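Local coordinates for ML032222a iGluR (PDB 4YKI), which probably serves as a subunit of a glycine-activated ion channel of the ionotropic glutamate receptor family, its ligand-binding domain holding glycine, at residues Q18-F23 against I243-W248; T85-I90 against Y214-P219; L128-Q133 against S159-E164. One frame throughout, in Å; residues are numbered along the deposited sequence.

Contact 1: residues Q18-F23 against I243-W248; sequences QPFMFF and ILWEKW
A cis-proline turn and a classic beta bulge, in which F20 and M21 both face the pocket residue E17, bring P19, F20 and F22 against W245 and W248 of the helix 240-248. The cis peptide before P19 suits a proline, the residue that pays least for that geometry, and it turns the small ring toward the helix. There P19 packs against both tryptophans: its CG lies 3.7 Å from CZ3 of W245, while its CB meets the end of the helix, 3.5 Å from the carbonyl O of W248 and 4.1 Å from CB of the same tryptophan. W245 reaches the loop because its CG stands anti to the backbone N (chi1 180°), which carries the far corner of the indole out from the helix. That corner is shared, since CZ3 also lies 3.8 Å from CZ of F20. The two aromatic planes are near parallel, at 30°, but slid apart, and the rings hardly overlap. One turn on, CE1 of F22 touches CE3 of W248 at 3.7 Å, the ring planes inclined at 37°. Each ring of this second pair has a neighbour from its own segment over one face, CG of Q18 on F22 and CE of K247 on W248. Tryptophan serves here for both its bulk and its N-H: NE1 of W248 hydrogen-bonds OD2 of D40, which also takes a salt bridge from K247, tying this helix to helix 37-49. The result is an aromatic cluster joining a C-terminal helix to the bulged loop that borders the glycine site of an ionotropic glutamate receptor ligand-binding domain.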
loop_
_atom_site.group_PDB
_atom_site.type_symbol
_atom_site.label_atom_id
_atom_site.label_comp_id
_atom_site.label_asym_id
_atom_site.label_seq_id
_atom_site.Cartn_x
_atom_site.Cartn_y
_atom_site.Cartn_z
ATOM N N GLN B 18 0.258 14.482 14.587
ATOM C CA GLN B 18 0.616 15.407 13.525
ATOM C C GLN B 18 1.506 14.669 12.524
ATOM O O GLN B 18 2.353 13.882 12.924
ATOM C CB GLN B 18 1.296 16.653 14.108
ATOM C CG GLN B 18 0.347 17.372 15.065
ATOM C CD GLN B 18 0.913 18.594 15.737
ATOM O OE1 GLN B 18 1.987 19.075 15.398
ATOM N NE2 GLN B 18 0.168 19.120 16.707
ATOM N N PRO B 19 1.315 14.909 11.217
ATOM C CA PRO B 19 0.492 15.926 10.562
ATOM C C PRO B 19 -0.840 15.345 10.060
ATOM O O PRO B 19 -1.535 15.996 9.281
ATOM C CB PRO B 19 1.352 16.316 9.368
ATOM C CG PRO B 19 1.951 15.029 8.950
ATOM C CD PRO B 19 2.226 14.269 10.247
ATOM N N PHE B 20 -1.176 14.136 10.488
ATOM C CA PHE B 20 -2.411 13.479 10.110
ATOM C C PHE B 20 -3.631 14.122 10.770
ATOM O O PHE B 20 -4.631 14.375 10.097
ATOM C CB PHE B 20 -2.295 11.998 10.439
ATOM C CG PHE B 20 -1.184 11.316 9.687
ATOM C CD1 PHE B 20 -1.288 11.100 8.330
ATOM C CD2 PHE B 20 -0.015 10.946 10.326
ATOM C CE1 PHE B 20 -0.258 10.503 7.624
ATOM C CE2 PHE B 20 1.020 10.349 9.624
ATOM C CZ PHE B 20 0.903 10.129 8.276
ATOM N N MET B 21 -3.528 14.409 12.064
ATOM C CA MET B 21 -4.585 15.095 12.818
ATOM C C MET B 21 -3.951 16.030 13.831
ATOM O O MET B 21 -2.980 15.672 14.503
ATOM C CB MET B 21 -5.506 14.131 13.557
ATOM C CG MET B 21 -6.492 13.399 12.674
ATOM S SD MET B 21 -7.610 14.536 11.835
ATOM C CE MET B 21 -9.147 13.669 12.060
ATOM N N PHE B 22 -4.549 17.220 13.909
ATOM C CA PHE B 22 -4.280 18.242 14.907
ATOM C C PHE B 22 -5.600 18.457 15.656
ATOM O O PHE B 22 -6.646 18.594 15.021
ATOM C CB PHE B 22 -3.884 19.567 14.239
ATOM C CG PHE B 22 -2.600 19.518 13.435
ATOM C CD1 PHE B 22 -2.564 18.941 12.173
ATOM C CD2 PHE B 22 -1.459 20.139 13.908
ATOM C CE1 PHE B 22 -1.393 18.921 11.439
ATOM C CE2 PHE B 22 -0.296 20.134 13.166
ATOM C CZ PHE B 22 -0.262 19.535 11.938
ATOM N N PHE B 23 -5.547 18.493 16.986
ATOM C CA PHE B 23 -6.740 18.693 17.818
ATOM C C PHE B 23 -6.553 19.928 18.686
ATOM O O PHE B 23 -5.665 19.973 19.531
ATOM C CB PHE B 23 -7.009 17.463 18.708
ATOM C CG PHE B 23 -8.193 17.626 19.630
ATOM C CD1 PHE B 23 -9.469 17.685 19.123
ATOM C CD2 PHE B 23 -8.021 17.741 21.004
ATOM C CE1 PHE B 23 -10.553 17.851 19.951
ATOM C CE2 PHE B 23 -9.117 17.893 21.840
ATOM C CZ PHE B 23 -10.382 17.961 21.310
ATOM N N ILE B 243 -0.982 15.170 -2.807
ATOM C CA ILE B 243 -1.166 16.607 -2.618
ATOM C C ILE B 243 -1.358 16.949 -1.129
ATOM O O ILE B 243 -0.804 17.931 -0.629
ATOM C CB ILE B 243 -2.329 17.102 -3.490
ATOM C CG1 ILE B 243 -1.857 17.142 -4.954
ATOM C CG2 ILE B 243 -2.853 18.479 -3.040
ATOM C CD1 ILE B 243 -2.960 17.255 -5.987
ATOM N N LEU B 244 -2.120 16.136 -0.409
ATOM C CA LEU B 244 -2.309 16.392 1.026
ATOM C C LEU B 244 -1.043 16.178 1.837
ATOM O O LEU B 244 -0.796 16.918 2.784
ATOM C CB LEU B 244 -3.417 15.523 1.587
ATOM C CG LEU B 244 -4.830 15.831 1.105
ATOM C CD1 LEU B 244 -5.796 14.856 1.759
ATOM C CD2 LEU B 244 -5.255 17.284 1.371
ATOM N N TRP B 245 -0.246 15.167 1.501
ATOM C CA TRP B 245 1.002 14.965 2.225
ATOM C C TRP B 245 1.927 16.184 2.007
ATOM O O TRP B 245 2.569 16.666 2.933
ATOM C CB TRP B 245 1.698 13.676 1.793
ATOM C CG TRP B 245 2.983 13.444 2.516
ATOM C CD1 TRP B 245 4.218 13.481 1.983
ATOM C CD2 TRP B 245 3.155 13.140 3.908
ATOM N NE1 TRP B 245 5.159 13.209 2.930
ATOM C CE2 TRP B 245 4.533 13.012 4.128
ATOM C CE3 TRP B 245 2.279 12.966 4.994
ATOM C CZ2 TRP B 245 5.061 12.723 5.373
ATOM C CZ3 TRP B 245 2.820 12.682 6.245
ATOM C CH2 TRP B 245 4.194 12.553 6.415
ATOM N N GLU B 246 1.995 16.681 0.776
ATOM C CA GLU B 246 2.775 17.884 0.498
ATOM C C GLU B 246 2.257 19.094 1.290
ATOM O O GLU B 246 3.043 19.883 1.819
ATOM C CB GLU B 246 2.770 18.174 -1.007
ATOM C CG GLU B 246 3.432 19.484 -1.413
ATOM C CD GLU B 246 4.946 19.456 -1.294
ATOM O OE1 GLU B 246 5.510 18.377 -1.010
ATOM O OE2 GLU B 246 5.573 20.522 -1.499
ATOM N N LYS B 247 0.939 19.250 1.352
ATOM C CA LYS B 247 0.335 20.351 2.094
ATOM C C LYS B 247 0.693 20.322 3.570
ATOM O O LYS B 247 1.032 21.353 4.149
ATOM C CB LYS B 247 -1.188 20.273 1.973
ATOM C CG LYS B 247 -1.945 21.281 2.840
ATOM C CD LYS B 247 -3.439 21.172 2.619
ATOM C CE LYS B 247 -4.207 22.037 3.610
ATOM N NZ LYS B 247 -5.687 21.860 3.443
ATOM N N TRP B 248 0.615 19.144 4.178
ATOM C CA TRP B 248 0.654 19.030 5.634
ATOM C C TRP B 248 2.003 18.646 6.232
ATOM O O TRP B 248 2.287 18.996 7.381
ATOM C CB TRP B 248 -0.393 18.015 6.112
ATOM C CG TRP B 248 -1.765 18.526 5.993
ATOM C CD1 TRP B 248 -2.694 18.201 5.051
ATOM C CD2 TRP B 248 -2.383 19.480 6.857
ATOM N NE1 TRP B 248 -3.856 18.910 5.273
ATOM C CE2 TRP B 248 -3.687 19.697 6.380
ATOM C CE3 TRP B 248 -1.950 20.180 7.988
ATOM C CZ2 TRP B 248 -4.564 20.588 7.002
ATOM C CZ3 TRP B 248 -2.811 21.051 8.600
ATOM C CH2 TRP B 248 -4.102 21.262 8.107
#

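Contact 2: residues T85-I90 against Y214-P219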
loop_
_atom_site.group_PDB
_atom_site.type_symbol
_atom_site.label_atom_id
_atom_site.label_comp_id
_atom_site.label_asym_id
_atom_site.label_seq_id
_atom_site.Cartn_x
_atom_site.Cartn_y
_atom_site.Cartn_z
ATOM N N THR B 85 -17.614 3.801 17.801
ATOM C CA THR B 85 -17.269 4.404 16.525
ATOM C C THR B 85 -17.589 3.431 15.390
ATOM O O THR B 85 -17.763 2.223 15.609
ATOM C CB THR B 85 -15.797 4.797 16.480
ATOM O OG1 THR B 85 -15.037 3.635 16.808
ATOM C CG2 THR B 85 -15.501 5.916 17.460
ATOM N N ASP B 86 -17.663 3.982 14.180
ATOM C CA ASP B 86 -17.939 3.245 12.947
ATOM C C ASP B 86 -16.715 3.054 12.060
ATOM O O ASP B 86 -16.698 2.178 11.193
ATOM C CB ASP B 86 -18.962 4.023 12.143
ATOM C CG ASP B 86 -20.216 4.264 12.916
ATOM O OD1 ASP B 86 -20.734 3.277 13.446
ATOM O OD2 ASP B 86 -20.658 5.417 13.029
ATOM N N MET B 87 -15.719 3.913 12.230
ATOM C CA MET B 87 -14.499 3.866 11.448
ATOM C C MET B 87 -13.435 4.594 12.240
ATOM O O MET B 87 -13.763 5.547 12.930
ATOM C CB MET B 87 -14.729 4.534 10.075
ATOM C CG MET B 87 -13.518 4.512 9.137
ATOM S SD MET B 87 -13.891 5.007 7.429
ATOM C CE MET B 87 -14.025 6.789 7.590
ATOM N N ILE B 88 -12.193 4.128 12.143
ATOM C CA ILE B 88 -11.052 4.787 12.771
ATOM C C ILE B 88 -10.367 5.592 11.673
ATOM O O ILE B 88 -9.823 5.007 10.712
ATOM C CB ILE B 88 -10.100 3.785 13.416
ATOM C CG1 ILE B 88 -10.824 2.968 14.508
ATOM C CG2 ILE B 88 -8.893 4.519 13.987
ATOM C CD1 ILE B 88 -9.995 1.800 15.042
ATOM N N ALA B 89 -10.445 6.927 11.783
ATOM C CA ALA B 89 -9.903 7.855 10.790
ATOM C C ALA B 89 -8.635 8.500 11.340
ATOM O O ALA B 89 -8.690 9.515 12.051
ATOM C CB ALA B 89 -10.936 8.885 10.424
ATOM N N ILE B 90 -7.485 7.885 11.042
ATOM C CA ILE B 90 -6.185 8.316 11.537
ATOM C C ILE B 90 -5.156 7.591 10.672
ATOM O O ILE B 90 -5.526 6.825 9.774
ATOM C CB ILE B 90 -6.067 7.970 13.059
ATOM C CG1 ILE B 90 -4.945 8.739 13.789
ATOM C CG2 ILE B 90 -5.941 6.453 13.250
ATOM C CD1 ILE B 90 -4.894 10.242 13.536
ATOM N N TYR B 214 -0.519 2.652 6.322
ATOM C CA TYR B 214 -1.569 3.379 6.993
ATOM C C TYR B 214 -2.880 3.217 6.220
ATOM O O TYR B 214 -2.917 3.307 4.990
ATOM C CB TYR B 214 -1.238 4.877 7.102
ATOM C CG TYR B 214 -0.078 5.211 7.997
ATOM C CD1 TYR B 214 0.159 4.495 9.165
ATOM C CD2 TYR B 214 0.766 6.256 7.690
ATOM C CE1 TYR B 214 1.231 4.835 10.009
ATOM C CE2 TYR B 214 1.801 6.611 8.523
ATOM C CZ TYR B 214 2.044 5.902 9.669
ATOM O OH TYR B 214 3.102 6.291 10.447
ATOM N N ALA B 215 -3.949 2.951 6.958
ATOM C CA ALA B 215 -5.265 2.798 6.406
ATOM C C ALA B 215 -6.251 3.288 7.459
ATOM O O ALA B 215 -5.847 3.728 8.543
ATOM C CB ALA B 215 -5.521 1.344 6.049
ATOM N N PHE B 216 -7.540 3.263 7.138
ATOM C CA PHE B 216 -8.569 3.496 8.146
ATOM C C PHE B 216 -9.018 2.123 8.684
ATOM O O PHE B 216 -8.911 1.089 8.003
ATOM C CB PHE B 216 -9.755 4.272 7.547
ATOM C CG PHE B 216 -9.475 5.726 7.211
ATOM C CD1 PHE B 216 -8.323 6.380 7.592
ATOM C CD2 PHE B 216 -10.427 6.438 6.517
ATOM C CE1 PHE B 216 -8.122 7.719 7.270
ATOM C CE2 PHE B 216 -10.224 7.780 6.198
ATOM C CZ PHE B 216 -9.068 8.398 6.597
ATOM N N GLY B 217 -9.534 2.118 9.911
ATOM C CA GLY B 217 -10.059 0.897 10.513
ATOM C C GLY B 217 -11.567 0.808 10.398
ATOM O O GLY B 217 -12.256 1.813 10.547
ATOM N N LEU B 218 -12.075 -0.385 10.101
ATOM C CA LEU B 218 -13.494 -0.635 9.931
ATOM C C LEU B 218 -13.893 -1.876 10.706
ATOM O O LEU B 218 -13.134 -2.832 10.761
ATOM C CB LEU B 218 -13.827 -0.861 8.449
ATOM C CG LEU B 218 -13.743 0.422 7.606
ATOM C CD1 LEU B 218 -13.532 0.139 6.119
ATOM C CD2 LEU B 218 -14.977 1.254 7.831
ATOM N N PRO B 219 -15.099 -1.893 11.283
ATOM C CA PRO B 219 -15.507 -3.129 11.957
ATOM C C PRO B 219 -15.791 -4.217 10.937
ATOM O O PRO B 219 -16.193 -3.919 9.819
ATOM C CB PRO B 219 -16.783 -2.723 12.695
ATOM C CG PRO B 219 -17.323 -1.622 11.910
ATOM C CD PRO B 219 -16.188 -0.907 11.237
#
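The carbonyl O of G217 accepts the backbone N-H of I88 at 2.8 Å, with an angle of 163° at the hydrogen, and CA of M87 adds a C-H...O contact to the same oxygen at 3.2 Å. The return bond runs from N of G217 to O of I88 at 3.0 Å. I88 and G217 are thus an antiparallel hydrogen-bonded pair; with no side chain on G217, the branched I88 can lie close beside that strand. On the other face F216 is the centrepiece. CA of A89 sits over its ring, 4.0 Å from the centroid, in a CH-pi contact, and O of I90 lies near the ring plane at its edge. M87, its CG anti to the backbone N (chi1 -178°), runs alongside L218, then bends at chi3 to bring CE to 3.8 Å from CD2 of F216; SD lies obliquely to the ring, 5.1 Å from its centroid, a Met-aromatic contact. With an alanine in place of F216, A89 and the M87 methyl would probably lose their shared aromatic neighbour and a gap would open in the buried layer. By this pairing, strand 202-218 adds an antiparallel edge to the parallel sheet 52-56, 9-13, 87-89, as in periplasmic-binding-protein folds; I88 packs on helix 75-81, while A89 and F216 face V38 and other residues of helix 37-49.

Contact 3: residues L128-Q133 against S159-E164; sequences LELLDQ and SRLVDE
L131 and L161 carry this contact: CD2 of L131 meets CD2 of L161 at 3.7 Å, the two side chains crossing at about a right angle. Both leucines hold CG anti to their own carbonyl carbon with an extended second torsion (chi1 -62° and chi2 175° in L131), a relaxed helical conformation that projects the forked end away from the backbone. The fork of L161 is divided between partners, CD1 going to CD2 of L128 at 3.8 Å and CD2 also to CB of L130 at 3.9 Å, and leucine, with two methyls on one branch point, suits such a divided role. The 3-10 turn 128-131 presents L128, L130 and L131 to it. In the fold, this turn precedes strand 137-141, and helix 157-164 lies on the connection from that strand to its parallel neighbour 166-168, a beta-alpha-beta arrangement; the contact therefore packs the approach to the unit against one of its helices. L130 and E164 both touch W138 on the first of these strands. On the more exposed side, L131 also packs against R160, whose guanidinium has the leucine methyls over one face. R160 bends at chi3 (58°), which swings the guanidinium onward along the helix to E164, one turn later. The grip is side-on and bidentate: NE to OE2 at 2.8 Å and NH2 to OE1 at 2.9 Å, both nearly in the guanidinium plane, with OE1 offering its syn lone pair. This pair of hydrogen bonds, part of a salt bridge, fixes the rotation of the group and keeps that face turned to L131. The remaining nitrogen, NH1, donates to a water at 3.0 Å, and that water donates in turn to OD1 of D132 at 2.6 Å, a bridge between opposite charges that do not touch directly.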
loop_
_atom_site.group_PDB
_atom_site.type_symbol
_atom_site.label_atom_id
_atom_site.label_comp_id
_atom_site.label_asym_id
_atom_site.label_seq_id
_atom_site.Cartn_x
_atom_site.Cartn_y
_atom_site.Cartn_z
ATOM N N LEU B 128 18.995 -3.785 17.932
ATOM C CA LEU B 128 19.253 -4.890 18.847
ATOM C C LEU B 128 20.545 -4.674 19.624
ATOM O O LEU B 128 20.735 -5.287 20.680
ATOM C CB LEU B 128 19.259 -6.243 18.131
ATOM C CG LEU B 128 17.892 -6.711 17.594
ATOM C CD1 LEU B 128 18.024 -8.083 16.930
ATOM C CD2 LEU B 128 16.797 -6.752 18.660
ATOM N N GLU B 129 21.411 -3.788 19.131
ATOM C CA GLU B 129 22.615 -3.419 19.875
ATOM C C GLU B 129 22.316 -2.822 21.249
ATOM O O GLU B 129 23.164 -2.853 22.145
ATOM C CB GLU B 129 23.444 -2.422 19.068
ATOM C CG GLU B 129 24.010 -3.050 17.810
ATOM C CD GLU B 129 24.704 -2.071 16.880
ATOM O OE1 GLU B 129 24.848 -0.882 17.232
ATOM O OE2 GLU B 129 25.102 -2.516 15.778
ATOM N N LEU B 130 21.121 -2.271 21.422
ATOM C CA LEU B 130 20.729 -1.700 22.697
ATOM C C LEU B 130 20.792 -2.708 23.850
ATOM O O LEU B 130 21.011 -2.321 25.001
ATOM C CB LEU B 130 19.315 -1.126 22.586
ATOM C CG LEU B 130 19.216 0.171 21.784
ATOM C CD1 LEU B 130 17.789 0.406 21.350
ATOM C CD2 LEU B 130 19.743 1.359 22.564
ATOM N N LEU B 131 20.585 -3.985 23.540
ATOM C CA LEU B 131 20.492 -5.026 24.571
ATOM C C LEU B 131 21.837 -5.339 25.228
ATOM O O LEU B 131 21.873 -5.951 26.304
ATOM C CB LEU B 131 19.895 -6.311 23.988
ATOM C CG LEU B 131 18.464 -6.185 23.452
ATOM C CD1 LEU B 131 18.014 -7.483 22.779
ATOM C CD2 LEU B 131 17.488 -5.779 24.554
ATOM N N ASP B 132 22.932 -4.928 24.592
ATOM C CA ASP B 132 24.278 -5.287 25.036
ATOM C C ASP B 132 25.059 -4.064 25.510
ATOM O O ASP B 132 26.286 -4.044 25.418
ATOM C CB ASP B 132 25.041 -5.964 23.894
ATOM C CG ASP B 132 24.437 -7.299 23.487
ATOM O OD1 ASP B 132 23.951 -8.032 24.375
ATOM O OD2 ASP B 132 24.454 -7.622 22.278
ATOM N N GLN B 133 24.360 -3.049 26.019
ATOM C CA GLN B 133 25.011 -1.810 26.447
ATOM C C GLN B 133 24.122 -1.093 27.447
ATOM O O GLN B 133 22.963 -1.493 27.643
ATOM C CB GLN B 133 25.265 -0.916 25.232
ATOM C CG GLN B 133 24.002 -0.541 24.444
ATOM C CD GLN B 133 23.263 0.670 25.012
ATOM O OE1 GLN B 133 23.812 1.768 25.087
ATOM N NE2 GLN B 133 22.004 0.472 25.396
ATOM N N SER B 159 11.104 -8.611 21.318
ATOM C CA SER B 159 10.312 -8.574 22.542
ATOM C C SER B 159 11.145 -8.091 23.733
ATOM O O SER B 159 10.636 -7.368 24.587
ATOM C CB SER B 159 9.714 -9.952 22.857
ATOM O OG SER B 159 8.578 -10.229 22.074
ATOM N N ARG B 160 12.402 -8.517 23.807
ATOM C CA ARG B 160 13.290 -8.018 24.855
ATOM C C ARG B 160 13.393 -6.506 24.807
ATOM O O ARG B 160 13.392 -5.847 25.848
ATOM C CB ARG B 160 14.696 -8.591 24.744
ATOM C CG ARG B 160 14.849 -10.017 25.161
ATOM C CD ARG B 160 16.321 -10.403 25.284
ATOM N NE ARG B 160 16.972 -9.536 26.254
ATOM C CZ ARG B 160 18.280 -9.395 26.433
ATOM N NH1 ARG B 160 19.155 -10.108 25.725
ATOM N NH2 ARG B 160 18.706 -8.523 27.330
ATOM N N LEU B 161 13.515 -5.940 23.606
ATOM C CA LEU B 161 13.593 -4.482 23.492
ATOM C C LEU B 161 12.387 -3.823 24.126
ATOM O O LEU B 161 12.512 -2.814 24.813
ATOM C CB LEU B 161 13.667 -4.024 22.033
ATOM C CG LEU B 161 15.018 -4.137 21.351
ATOM C CD1 LEU B 161 14.887 -3.661 19.923
ATOM C CD2 LEU B 161 16.118 -3.340 22.062
ATOM N N VAL B 162 11.205 -4.348 23.856
ATOM C CA VAL B 162 10.014 -3.760 24.434
ATOM C C VAL B 162 10.006 -3.941 25.946
ATOM O O VAL B 162 9.808 -2.975 26.691
ATOM C CB VAL B 162 8.766 -4.365 23.795
ATOM C CG1 VAL B 162 7.502 -3.905 24.529
ATOM C CG2 VAL B 162 8.712 -3.980 22.323
ATOM N N ASP B 163 10.248 -5.162 26.405
ATOM C CA ASP B 163 10.119 -5.508 27.822
ATOM C C ASP B 163 11.137 -4.795 28.698
ATOM O O ASP B 163 10.848 -4.467 29.847
ATOM C CB ASP B 163 10.259 -7.024 28.013
ATOM C CG ASP B 163 9.103 -7.819 27.386
ATOM O OD1 ASP B 163 8.044 -7.230 27.079
ATOM O OD2 ASP B 163 9.260 -9.047 27.208
ATOM N N GLU B 164 12.305 -4.508 28.134
ATOM C CA GLU B 164 13.416 -3.936 28.887
ATOM C C GLU B 164 13.585 -2.445 28.639
ATOM O O GLU B 164 14.429 -1.808 29.271
ATOM C CB GLU B 164 14.692 -4.713 28.567
ATOM C CG GLU B 164 14.613 -6.163 29.053
ATOM C CD GLU B 164 15.673 -7.058 28.480
ATOM O OE1 GLU B 164 16.853 -6.659 28.486
ATOM O OE2 GLU B 164 15.327 -8.168 28.014
HETATM O O HOH W 1 22.069 -9.387 25.563
#

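In the fold
Contacts 1 and 2 adjoin, their centres about 17 Å apart, and they meet beside the bound glycine. CZ of F20 packs on CE2 of Y214 at 3.6 Å, and CG of M21 on CD1 of I90 at the same distance. Y214 touches the ligand, while the side chains of I90 and F20 come within about 6 and 7 Å of it. Contact 3 lies apart, on the opposite side of the chain's centre: its centre is about 33 Å from that of contact 1 and 32 Å from that of contact 2. This separation is consistent with the two-lobed clamshell of the family, contact 3 belonging to the second lobe. Along the chain the three are nested, contact 3 innermost.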